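PDB 2VVF: major capsid protein P2 from Pseudoalteromonas phage pm2, which serves as the major capsid protein of the virion, assembling as a homotrimer of double jelly-roll subunits. Local coordinates for residues A[36-44]-A[122-130]; A[66-74]-A[211-222]. One frame throughout, in Å; residues are numbered along the deposited sequence.

Interaction 1 of 2, residues A[36-44]-A[122-130]; sequences YSGVTPSQI and EAAAGPKLS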
loop_
_atom_site.group_PDB
_atom_site.type_symbol
_atom_site.label_atom_id
_atom_site.label_comp_id
_atom_site.label_asym_id
_atom_site.label_seq_id
_atom_site.Cartn_x
_atom_site.Cartn_y
_atom_site.Cartn_z
ATOM N N TYR A 36 24.560 -13.414 -3.366
ATOM C CA TYR A 36 25.728 -13.489 -4.233
ATOM C C TYR A 36 26.849 -12.568 -3.770
ATOM O O TYR A 36 26.605 -11.515 -3.179
ATOM C CB TYR A 36 25.344 -13.140 -5.672
ATOM C CG TYR A 36 24.832 -11.724 -5.835
ATOM C CD1 TYR A 36 23.473 -11.442 -5.760
ATOM C CD2 TYR A 36 25.711 -10.666 -6.039
ATOM C CE1 TYR A 36 23.001 -10.146 -5.894
ATOM C CE2 TYR A 36 25.248 -9.366 -6.171
ATOM C CZ TYR A 36 23.894 -9.111 -6.099
ATOM O OH TYR A 36 23.434 -7.821 -6.234
ATOM N N SER A 37 28.080 -12.970 -4.060
ATOM C CA SER A 37 29.260 -12.191 -3.710
ATOM C C SER A 37 30.440 -12.703 -4.530
ATOM O O SER A 37 30.484 -13.876 -4.899
ATOM C CB SER A 37 29.554 -12.294 -2.211
ATOM O OG SER A 37 30.338 -13.437 -1.915
ATOM N N GLY A 38 31.379 -11.814 -4.836
ATOM C CA GLY A 38 32.538 -12.183 -5.639
ATOM C C GLY A 38 32.132 -12.292 -7.107
ATOM O O GLY A 38 32.861 -12.845 -7.931
ATOM N N VAL A 39 30.956 -11.759 -7.421
ATOM C CA VAL A 39 30.433 -11.779 -8.782
ATOM C C VAL A 39 29.318 -10.748 -8.918
ATOM O O VAL A 39 28.595 -10.479 -7.961
ATOM C CB VAL A 39 29.931 -13.187 -9.173
ATOM C CG1 VAL A 39 28.713 -13.575 -8.341
ATOM C CG2 VAL A 39 29.605 -13.244 -10.653
ATOM N N THR A 40 29.185 -10.173 -10.109
ATOM C CA THR A 40 28.142 -9.187 -10.367
ATOM C C THR A 40 26.912 -9.875 -10.950
ATOM O O THR A 40 27.014 -10.955 -11.535
ATOM C CB THR A 40 28.641 -8.050 -11.282
ATOM O OG1 THR A 40 28.583 -8.468 -12.652
ATOM C CG2 THR A 40 30.069 -7.666 -10.930
ATOM N N PRO A 41 25.750 -9.253 -10.782
ATOM C CA PRO A 41 24.509 -9.817 -11.303
ATOM C C PRO A 41 24.607 -10.009 -12.813
ATOM O O PRO A 41 24.034 -10.946 -13.370
ATOM C CB PRO A 41 23.474 -8.741 -10.968
ATOM C CG PRO A 41 24.022 -8.066 -9.766
ATOM C CD PRO A 41 25.512 -8.058 -9.956
ATOM N N SER A 42 25.349 -9.120 -13.465
ATOM C CA SER A 42 25.536 -9.186 -14.909
ATOM C C SER A 42 26.492 -10.316 -15.284
ATOM O O SER A 42 26.566 -10.721 -16.444
ATOM C CB SER A 42 26.054 -7.849 -15.446
ATOM O OG SER A 42 25.701 -6.784 -14.581
ATOM N N GLN A 43 27.216 -10.825 -14.292
ATOM C CA GLN A 43 28.156 -11.918 -14.514
ATOM C C GLN A 43 27.476 -13.276 -14.350
ATOM O O GLN A 43 28.087 -14.319 -14.583
ATOM C CB GLN A 43 29.372 -11.792 -13.592
ATOM C CG GLN A 43 30.570 -11.118 -14.250
ATOM C CD GLN A 43 31.564 -10.571 -13.245
ATOM O OE1 GLN A 43 31.400 -10.735 -12.035
ATOM N NE2 GLN A 43 32.609 -9.918 -13.744
ATOM N N ILE A 44 26.207 -13.252 -13.956
ATOM C CA ILE A 44 25.417 -14.473 -13.818
ATOM C C ILE A 44 24.507 -14.521 -15.039
ATOM O O ILE A 44 23.410 -13.962 -15.032
ATOM C CB ILE A 44 24.605 -14.482 -12.509
ATOM C CG1 ILE A 44 25.539 -14.401 -11.300
ATOM C CG2 ILE A 44 23.733 -15.725 -12.434
ATOM C CD1 ILE A 44 26.297 -15.680 -11.024
ATOM N N GLU A 122 33.352 -16.011 -16.747
ATOM C CA GLU A 122 34.749 -16.356 -16.512
ATOM C C GLU A 122 35.492 -15.271 -15.736
ATOM O O GLU A 122 36.460 -15.556 -15.032
ATOM C CB GLU A 122 35.454 -16.607 -17.844
ATOM C CG GLU A 122 36.460 -17.739 -17.813
ATOM C CD GLU A 122 37.106 -17.973 -19.164
ATOM O OE1 GLU A 122 36.365 -18.158 -20.153
ATOM O OE2 GLU A 122 38.353 -17.961 -19.238
ATOM N N ALA A 123 35.040 -14.028 -15.883
ATOM C CA ALA A 123 35.670 -12.894 -15.217
ATOM C C ALA A 123 35.302 -12.776 -13.739
ATOM O O ALA A 123 35.857 -11.942 -13.022
ATOM C CB ALA A 123 35.341 -11.602 -15.951
ATOM N N ALA A 124 34.366 -13.606 -13.290
ATOM C CA ALA A 124 33.925 -13.582 -11.898
ATOM C C ALA A 124 35.104 -13.634 -10.931
ATOM O O ALA A 124 35.909 -14.564 -10.967
ATOM C CB ALA A 124 32.953 -14.724 -11.623
ATOM N N ALA A 125 35.197 -12.628 -10.067
ATOM C CA ALA A 125 36.278 -12.537 -9.088
ATOM C C ALA A 125 36.422 -13.800 -8.237
ATOM O O ALA A 125 37.432 -14.499 -8.311
ATOM C CB ALA A 125 36.086 -11.314 -8.201
ATOM N N GLY A 126 35.415 -14.074 -7.415
ATOM C CA GLY A 126 35.420 -15.245 -6.543
ATOM C C GLY A 126 33.985 -15.586 -6.155
ATOM O O GLY A 126 33.600 -15.481 -4.990
ATOM N N PRO A 127 33.199 -15.977 -7.154
ATOM C CA PRO A 127 31.786 -16.298 -6.971
ATOM C C PRO A 127 31.437 -17.092 -5.716
ATOM O O PRO A 127 32.076 -18.095 -5.394
ATOM C CB PRO A 127 31.446 -17.107 -8.227
ATOM C CG PRO A 127 32.742 -17.668 -8.680
ATOM C CD PRO A 127 33.765 -16.629 -8.346
ATOM N N LYS A 128 30.395 -16.634 -5.030
ATOM C CA LYS A 128 29.883 -17.283 -3.828
ATOM C C LYS A 128 28.367 -17.117 -3.856
ATOM O O LYS A 128 27.861 -15.998 -3.809
ATOM C CB LYS A 128 30.455 -16.621 -2.571
ATOM C CG LYS A 128 31.588 -17.394 -1.915
ATOM C CD LYS A 128 32.512 -16.467 -1.143
ATOM C CE LYS A 128 33.919 -17.036 -1.056
ATOM N NZ LYS A 128 34.694 -16.431 0.062
ATOM N N LEU A 129 27.647 -18.225 -3.977
ATOM C CA LEU A 129 26.194 -18.165 -4.057
ATOM C C LEU A 129 25.483 -19.151 -3.139
ATOM O O LEU A 129 25.847 -20.324 -3.059
ATOM C CB LEU A 129 25.725 -18.366 -5.500
ATOM C CG LEU A 129 26.394 -17.499 -6.567
ATOM C CD1 LEU A 129 26.685 -18.320 -7.814
ATOM C CD2 LEU A 129 25.522 -16.300 -6.902
ATOM N N SER A 130 24.451 -18.658 -2.464
ATOM C CA SER A 130 23.638 -19.473 -1.571
ATOM C C SER A 130 22.183 -19.067 -1.771
ATOM O O SER A 130 21.901 -17.977 -2.269
ATOM C CB SER A 130 24.051 -19.258 -0.113
ATOM O OG SER A 130 24.043 -17.881 0.218
#
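The flat carboxamide of Gln43 lies alongside Ala123 and Ala124, with OE1 3.8 Å from Ala124 CA and NE2 3.9 Å from Ala123 CB. Gln43 OE1 also accepts the backbone N-H of Thr40, N to OE1 3.0 Å, in a nearly straight bond whose donor is tilted 35° from the carbonyl plane, and this bond fixes the rotation of the amide inside its own loop. The peptide carbonyl of Gly38 is met in its plane, on a lone pair, by Gly126 N at 2.9 Å from Gly38 O. Ala125 CB and Pro127 CD crowd round the same oxygen. Gly38 has a positive phi, and its CA-H points at Gly126 O in a further close contact between the two backbones.

Beside these loops, where the strands begin to pair, Ser37 and Lys128 form an antiparallel hydrogen-bonded pair, although both of its backbone bonds are weak. Ser37 OG rests against Lys128 CB at 3.3 Å, while the extended lysine leads away. On the opposite face of the sheet lie Tyr36 and Leu129. With chi1 at 63°, Tyr36 sends its ring off to Ile66 of helix 63-71, and it is Tyr36 CB that meets Leu129 CD2, at 3.4 Å. Leu129 CD1 comes tip to tip with Ile44 CD1 at 4.2 Å, and Phe118 and Ile120 of strand 114-120 also pack on Leu129. Val39 packs CG2 on Ala124 CB at 3.8 Å.

Residues 38-43 cross from the five-stranded sheet to strand 44-51 of the four-stranded sheet, and residues 121-127 make the reverse crossing from strand 114-120 to strand 128-136. Two such inter-sheet connections, meeting side by side at one end of the sandwich, are typical of a jelly-roll, here the N-terminal one.

Interaction 2 of 2, residues A[66-74]-A[211-222]; sequences ILENTRHKR and GKAVLDNTYTID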
loop_
_atom_site.group_PDB
_atom_site.type_symbol
_atom_site.label_atom_id
_atom_site.label_comp_id
_atom_site.label_asym_id
_atom_site.label_seq_id
_atom_site.Cartn_x
_atom_site.Cartn_y
_atom_site.Cartn_z
ATOM N N ILE A 66 16.917 -8.150 -11.106
ATOM C CA ILE A 66 17.035 -7.020 -10.192
ATOM C C ILE A 66 16.176 -5.869 -10.707
ATOM O O ILE A 66 15.524 -5.169 -9.932
ATOM C CB ILE A 66 18.502 -6.578 -10.040
ATOM C CG1 ILE A 66 19.287 -7.594 -9.206
ATOM C CG2 ILE A 66 18.577 -5.193 -9.419
ATOM C CD1 ILE A 66 20.775 -7.322 -9.159
ATOM N N LEU A 67 16.180 -5.686 -12.024
ATOM C CA LEU A 67 15.404 -4.632 -12.666
ATOM C C LEU A 67 13.915 -4.964 -12.631
ATOM O O LEU A 67 13.070 -4.078 -12.502
ATOM C CB LEU A 67 15.876 -4.429 -14.106
ATOM C CG LEU A 67 17.321 -3.945 -14.247
ATOM C CD1 LEU A 67 17.714 -3.811 -15.704
ATOM C CD2 LEU A 67 17.516 -2.630 -13.512
ATOM N N GLU A 68 13.600 -6.250 -12.736
ATOM C CA GLU A 68 12.218 -6.703 -12.687
ATOM C C GLU A 68 11.610 -6.345 -11.335
ATOM O O GLU A 68 10.465 -5.900 -11.256
ATOM C CB GLU A 68 12.154 -8.217 -12.899
ATOM C CG GLU A 68 10.847 -8.858 -12.468
ATOM C CD GLU A 68 10.766 -10.317 -12.864
ATOM O OE1 GLU A 68 11.115 -10.636 -14.021
ATOM O OE2 GLU A 68 10.373 -11.146 -12.015
ATOM N N ASN A 69 12.387 -6.542 -10.274
ATOM C CA ASN A 69 11.935 -6.240 -8.921
ATOM C C ASN A 69 11.906 -4.733 -8.676
ATOM O O ASN A 69 11.006 -4.221 -8.007
ATOM C CB ASN A 69 12.835 -6.926 -7.888
ATOM C CG ASN A 69 12.730 -8.440 -7.938
ATOM O OD1 ASN A 69 11.692 -8.991 -8.312
ATOM N ND2 ASN A 69 13.805 -9.121 -7.556
ATOM N N THR A 70 12.896 -4.032 -9.221
ATOM C CA THR A 70 12.988 -2.582 -9.076
ATOM C C THR A 70 11.772 -1.892 -9.688
ATOM O O THR A 70 11.250 -0.921 -9.135
ATOM C CB THR A 70 14.292 -2.038 -9.690
ATOM O OG1 THR A 70 15.417 -2.713 -9.113
ATOM C CG2 THR A 70 14.421 -0.545 -9.438
ATOM N N ARG A 71 11.329 -2.396 -10.837
ATOM C CA ARG A 71 10.180 -1.833 -11.542
ATOM C C ARG A 71 8.913 -1.801 -10.691
ATOM O O ARG A 71 8.135 -0.849 -10.759
ATOM C CB ARG A 71 9.915 -2.602 -12.836
ATOM C CG ARG A 71 9.287 -1.761 -13.928
ATOM C CD ARG A 71 8.898 -2.617 -15.116
ATOM N NE ARG A 71 7.775 -3.497 -14.809
ATOM C CZ ARG A 71 6.520 -3.083 -14.663
ATOM N NH1 ARG A 71 6.220 -1.797 -14.791
ATOM N NH2 ARG A 71 5.564 -3.957 -14.386
ATOM N N HIS A 72 8.701 -2.855 -9.907
ATOM C CA HIS A 72 7.526 -2.951 -9.047
ATOM C C HIS A 72 7.788 -2.289 -7.702
ATOM O O HIS A 72 6.936 -2.312 -6.810
ATOM C CB HIS A 72 7.140 -4.413 -8.834
ATOM C CG HIS A 72 6.641 -5.090 -10.070
ATOM N ND1 HIS A 72 5.421 -4.796 -10.638
ATOM C CD2 HIS A 72 7.196 -6.052 -10.846
ATOM C CE1 HIS A 72 5.243 -5.550 -11.709
ATOM N NE2 HIS A 72 6.306 -6.320 -11.858
ATOM N N LYS A 73 8.976 -1.709 -7.564
ATOM C CA LYS A 73 9.376 -1.043 -6.332
ATOM C C LYS A 73 9.463 -2.023 -5.172
ATOM O O LYS A 73 9.100 -1.695 -4.043
ATOM C CB LYS A 73 8.422 0.101 -5.996
ATOM C CG LYS A 73 8.514 1.276 -6.953
ATOM C CD LYS A 73 8.485 2.596 -6.208
ATOM C CE LYS A 73 8.636 3.765 -7.162
ATOM N NZ LYS A 73 7.755 4.899 -6.780
ATOM N N ARG A 74 9.947 -3.227 -5.455
ATOM C CA ARG A 74 10.114 -4.238 -4.421
ATOM C C ARG A 74 11.428 -3.965 -3.694
ATOM O O ARG A 74 12.315 -3.304 -4.234
ATOM C CB ARG A 74 10.137 -5.641 -5.036
ATOM C CG ARG A 74 8.821 -6.077 -5.654
ATOM C CD ARG A 74 9.039 -7.227 -6.619
ATOM N NE ARG A 74 7.782 -7.747 -7.150
ATOM C CZ ARG A 74 7.698 -8.581 -8.180
ATOM N NH1 ARG A 74 8.800 -8.996 -8.790
ATOM N NH2 ARG A 74 6.513 -9.002 -8.600
ATOM N N GLY A 211 2.809 3.553 -9.019
ATOM C CA GLY A 211 3.826 3.069 -8.087
ATOM C C GLY A 211 4.959 2.269 -8.725
ATOM O O GLY A 211 5.718 1.599 -8.023
ATOM N N LYS A 212 5.077 2.342 -10.048
ATOM C CA LYS A 212 6.133 1.626 -10.755
ATOM C C LYS A 212 7.340 2.526 -10.993
ATOM O O LYS A 212 7.213 3.747 -11.065
ATOM C CB LYS A 212 5.625 1.081 -12.093
ATOM C CG LYS A 212 4.321 0.308 -12.004
ATOM C CD LYS A 212 4.506 -1.017 -11.285
ATOM C CE LYS A 212 3.177 -1.729 -11.108
ATOM N NZ LYS A 212 3.248 -2.799 -10.077
ATOM N N ALA A 213 8.511 1.911 -11.120
ATOM C CA ALA A 213 9.738 2.651 -11.376
ATOM C C ALA A 213 10.126 2.480 -12.839
ATOM O O ALA A 213 10.121 1.364 -13.364
ATOM C CB ALA A 213 10.856 2.155 -10.472
ATOM N N VAL A 214 10.449 3.586 -13.499
ATOM C CA VAL A 214 10.844 3.543 -14.901
ATOM C C VAL A 214 12.275 3.031 -15.044
ATOM O O VAL A 214 13.196 3.539 -14.402
ATOM C CB VAL A 214 10.654 4.913 -15.581
ATOM C CG1 VAL A 214 11.071 4.850 -17.042
ATOM C CG2 VAL A 214 9.208 5.379 -15.450
ATOM N N LEU A 215 12.453 2.011 -15.878
ATOM C CA LEU A 215 13.770 1.427 -16.105
ATOM C C LEU A 215 14.502 2.161 -17.221
ATOM O O LEU A 215 13.893 2.579 -18.205
ATOM C CB LEU A 215 13.648 -0.060 -16.446
ATOM C CG LEU A 215 12.925 -0.938 -15.422
ATOM C CD1 LEU A 215 12.814 -2.374 -15.924
ATOM C CD2 LEU A 215 13.625 -0.884 -14.069
ATOM N N ASP A 216 15.813 2.314 -17.062
ATOM C CA ASP A 216 16.632 3.002 -18.052
ATOM C C ASP A 216 16.621 2.286 -19.399
ATOM O O ASP A 216 16.682 1.059 -19.460
ATOM C CB ASP A 216 18.069 3.148 -17.552
ATOM C CG ASP A 216 18.173 4.045 -16.337
ATOM O OD1 ASP A 216 17.160 4.682 -15.981
ATOM O OD2 ASP A 216 19.268 4.113 -15.738
ATOM N N ASN A 217 16.555 3.066 -20.473
ATOM C CA ASN A 217 16.560 2.521 -21.826
ATOM C C ASN A 217 15.517 1.424 -22.011
ATOM O O ASN A 217 15.772 0.415 -22.671
ATOM C CB ASN A 217 17.955 2.003 -22.188
ATOM C CG ASN A 217 19.040 3.035 -21.945
ATOM O OD1 ASN A 217 18.924 4.187 -22.366
ATOM N ND2 ASN A 217 20.097 2.631 -21.253
ATOM N N THR A 218 14.339 1.641 -21.435
ATOM C CA THR A 218 13.245 0.684 -21.520
ATOM C C THR A 218 11.896 1.369 -21.678
ATOM O O THR A 218 11.595 2.328 -20.971
ATOM C CB THR A 218 13.199 -0.246 -20.292
ATOM O OG1 THR A 218 14.519 -0.699 -19.974
ATOM C CG2 THR A 218 12.299 -1.439 -20.577
ATOM N N TYR A 219 11.070 0.840 -22.576
ATOM C CA TYR A 219 9.716 1.338 -22.771
ATOM C C TYR A 219 8.790 0.216 -22.327
ATOM O O TYR A 219 8.638 -0.788 -23.024
ATOM C CB TYR A 219 9.457 1.682 -24.236
ATOM C CG TYR A 219 8.188 2.472 -24.460
ATOM C CD1 TYR A 219 8.228 3.849 -24.650
ATOM C CD2 TYR A 219 6.950 1.843 -24.482
ATOM C CE1 TYR A 219 7.072 4.575 -24.854
ATOM C CE2 TYR A 219 5.788 2.560 -24.689
ATOM C CZ TYR A 219 5.854 3.925 -24.875
ATOM O OH TYR A 219 4.699 4.644 -25.081
ATOM N N THR A 220 8.219 0.369 -21.137
ATOM C CA THR A 220 7.353 -0.652 -20.567
ATOM C C THR A 220 5.875 -0.439 -20.861
ATOM O O THR A 220 5.329 0.643 -20.629
ATOM C CB THR A 220 7.597 -0.811 -19.052
ATOM O OG1 THR A 220 8.908 -1.347 -18.829
ATOM C CG2 THR A 220 6.558 -1.735 -18.436
ATOM N N ILE A 221 5.230 -1.492 -21.352
ATOM C CA ILE A 221 3.800 -1.471 -21.622
ATOM C C ILE A 221 3.137 -2.381 -20.597
ATOM O O ILE A 221 2.969 -3.578 -20.830
ATOM C CB ILE A 221 3.481 -1.913 -23.058
ATOM C CG1 ILE A 221 3.937 -0.849 -24.057
ATOM C CG2 ILE A 221 1.990 -2.191 -23.209
ATOM C CD1 ILE A 221 3.804 -1.275 -25.502
ATOM N N ASP A 222 2.817 -1.809 -19.441
ATOM C CA ASP A 222 2.207 -2.547 -18.340
ATOM C C ASP A 222 0.705 -2.717 -18.542
ATOM O O ASP A 222 -0.038 -1.735 -18.581
ATOM C CB ASP A 222 2.476 -1.816 -17.024
ATOM C CG ASP A 222 2.535 -2.753 -15.839
ATOM O OD1 ASP A 222 1.793 -3.758 -15.833
ATOM O OD2 ASP A 222 3.314 -2.472 -14.903
#
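Arg71 sets out with CG anti to the backbone N, chi1 -151°, and then bends at chi3 (70°), which swings its guanidinium across to Asp222 on strand 218-222. Arg71 NH2 (2.7 Å) and NH1 (3.0 Å) both grip the single atom OD2 of Asp222, as a salt bridge. OD2 lies near the guanidinium plane, at its edge, yet the carboxylate plane is turned 67° from it, and the two N-H groups reach OD2 from the same face. Thr220 CG2 covers one face of the guanidinium, 3.7 Å from Arg71 NH1; Thr220 OG1 is engaged by His176, and Asp222 OD1 by the backbone of Met224. Lys212 folds at chi2 to place NZ in the plane of the His72 ring, where it donates to ND1 at 3.0 Å.

The helical segment belongs to the N-terminal jelly-roll and its partner to the C-terminal one, making this a contact between the two barrels of the double jelly-roll. Helix 63-71 finishes in a Schellman motif with Lys73 at positive phi, and Arg71 O, near this end, accepts the backbone N-H of Ala213, N to O 2.8 Å. Ala213 CB sits 3.4 Å from Thr70 O. Leu215 crosses Arg71 at about a right angle, CD1 touching Arg71 CD at 4.0 Å; one helical turn before Arg71, Leu67 O lies 3.6 Å from Leu215 CD2.

The centres of interactions 1 and 2 lie about 24 Å apart, and their segments alternate along the chain: 36-44, 66-74, 122-130, 211-222. Interaction 1 stays within the N-terminal jelly-roll, toward the periphery of the subunit, whereas interaction 2 sits nearer the chain centre and joins the two jelly-rolls. Helix 63-71 connects them. Its Ile66 CD1 packs on Pro41 CG at 3.4 Å, while residues further along the helix face the C-terminal half. The helix therefore spans from the inter-sheet loop at one end of the first sandwich to the interface with the second. No other chain of the trimer touches any of these segments.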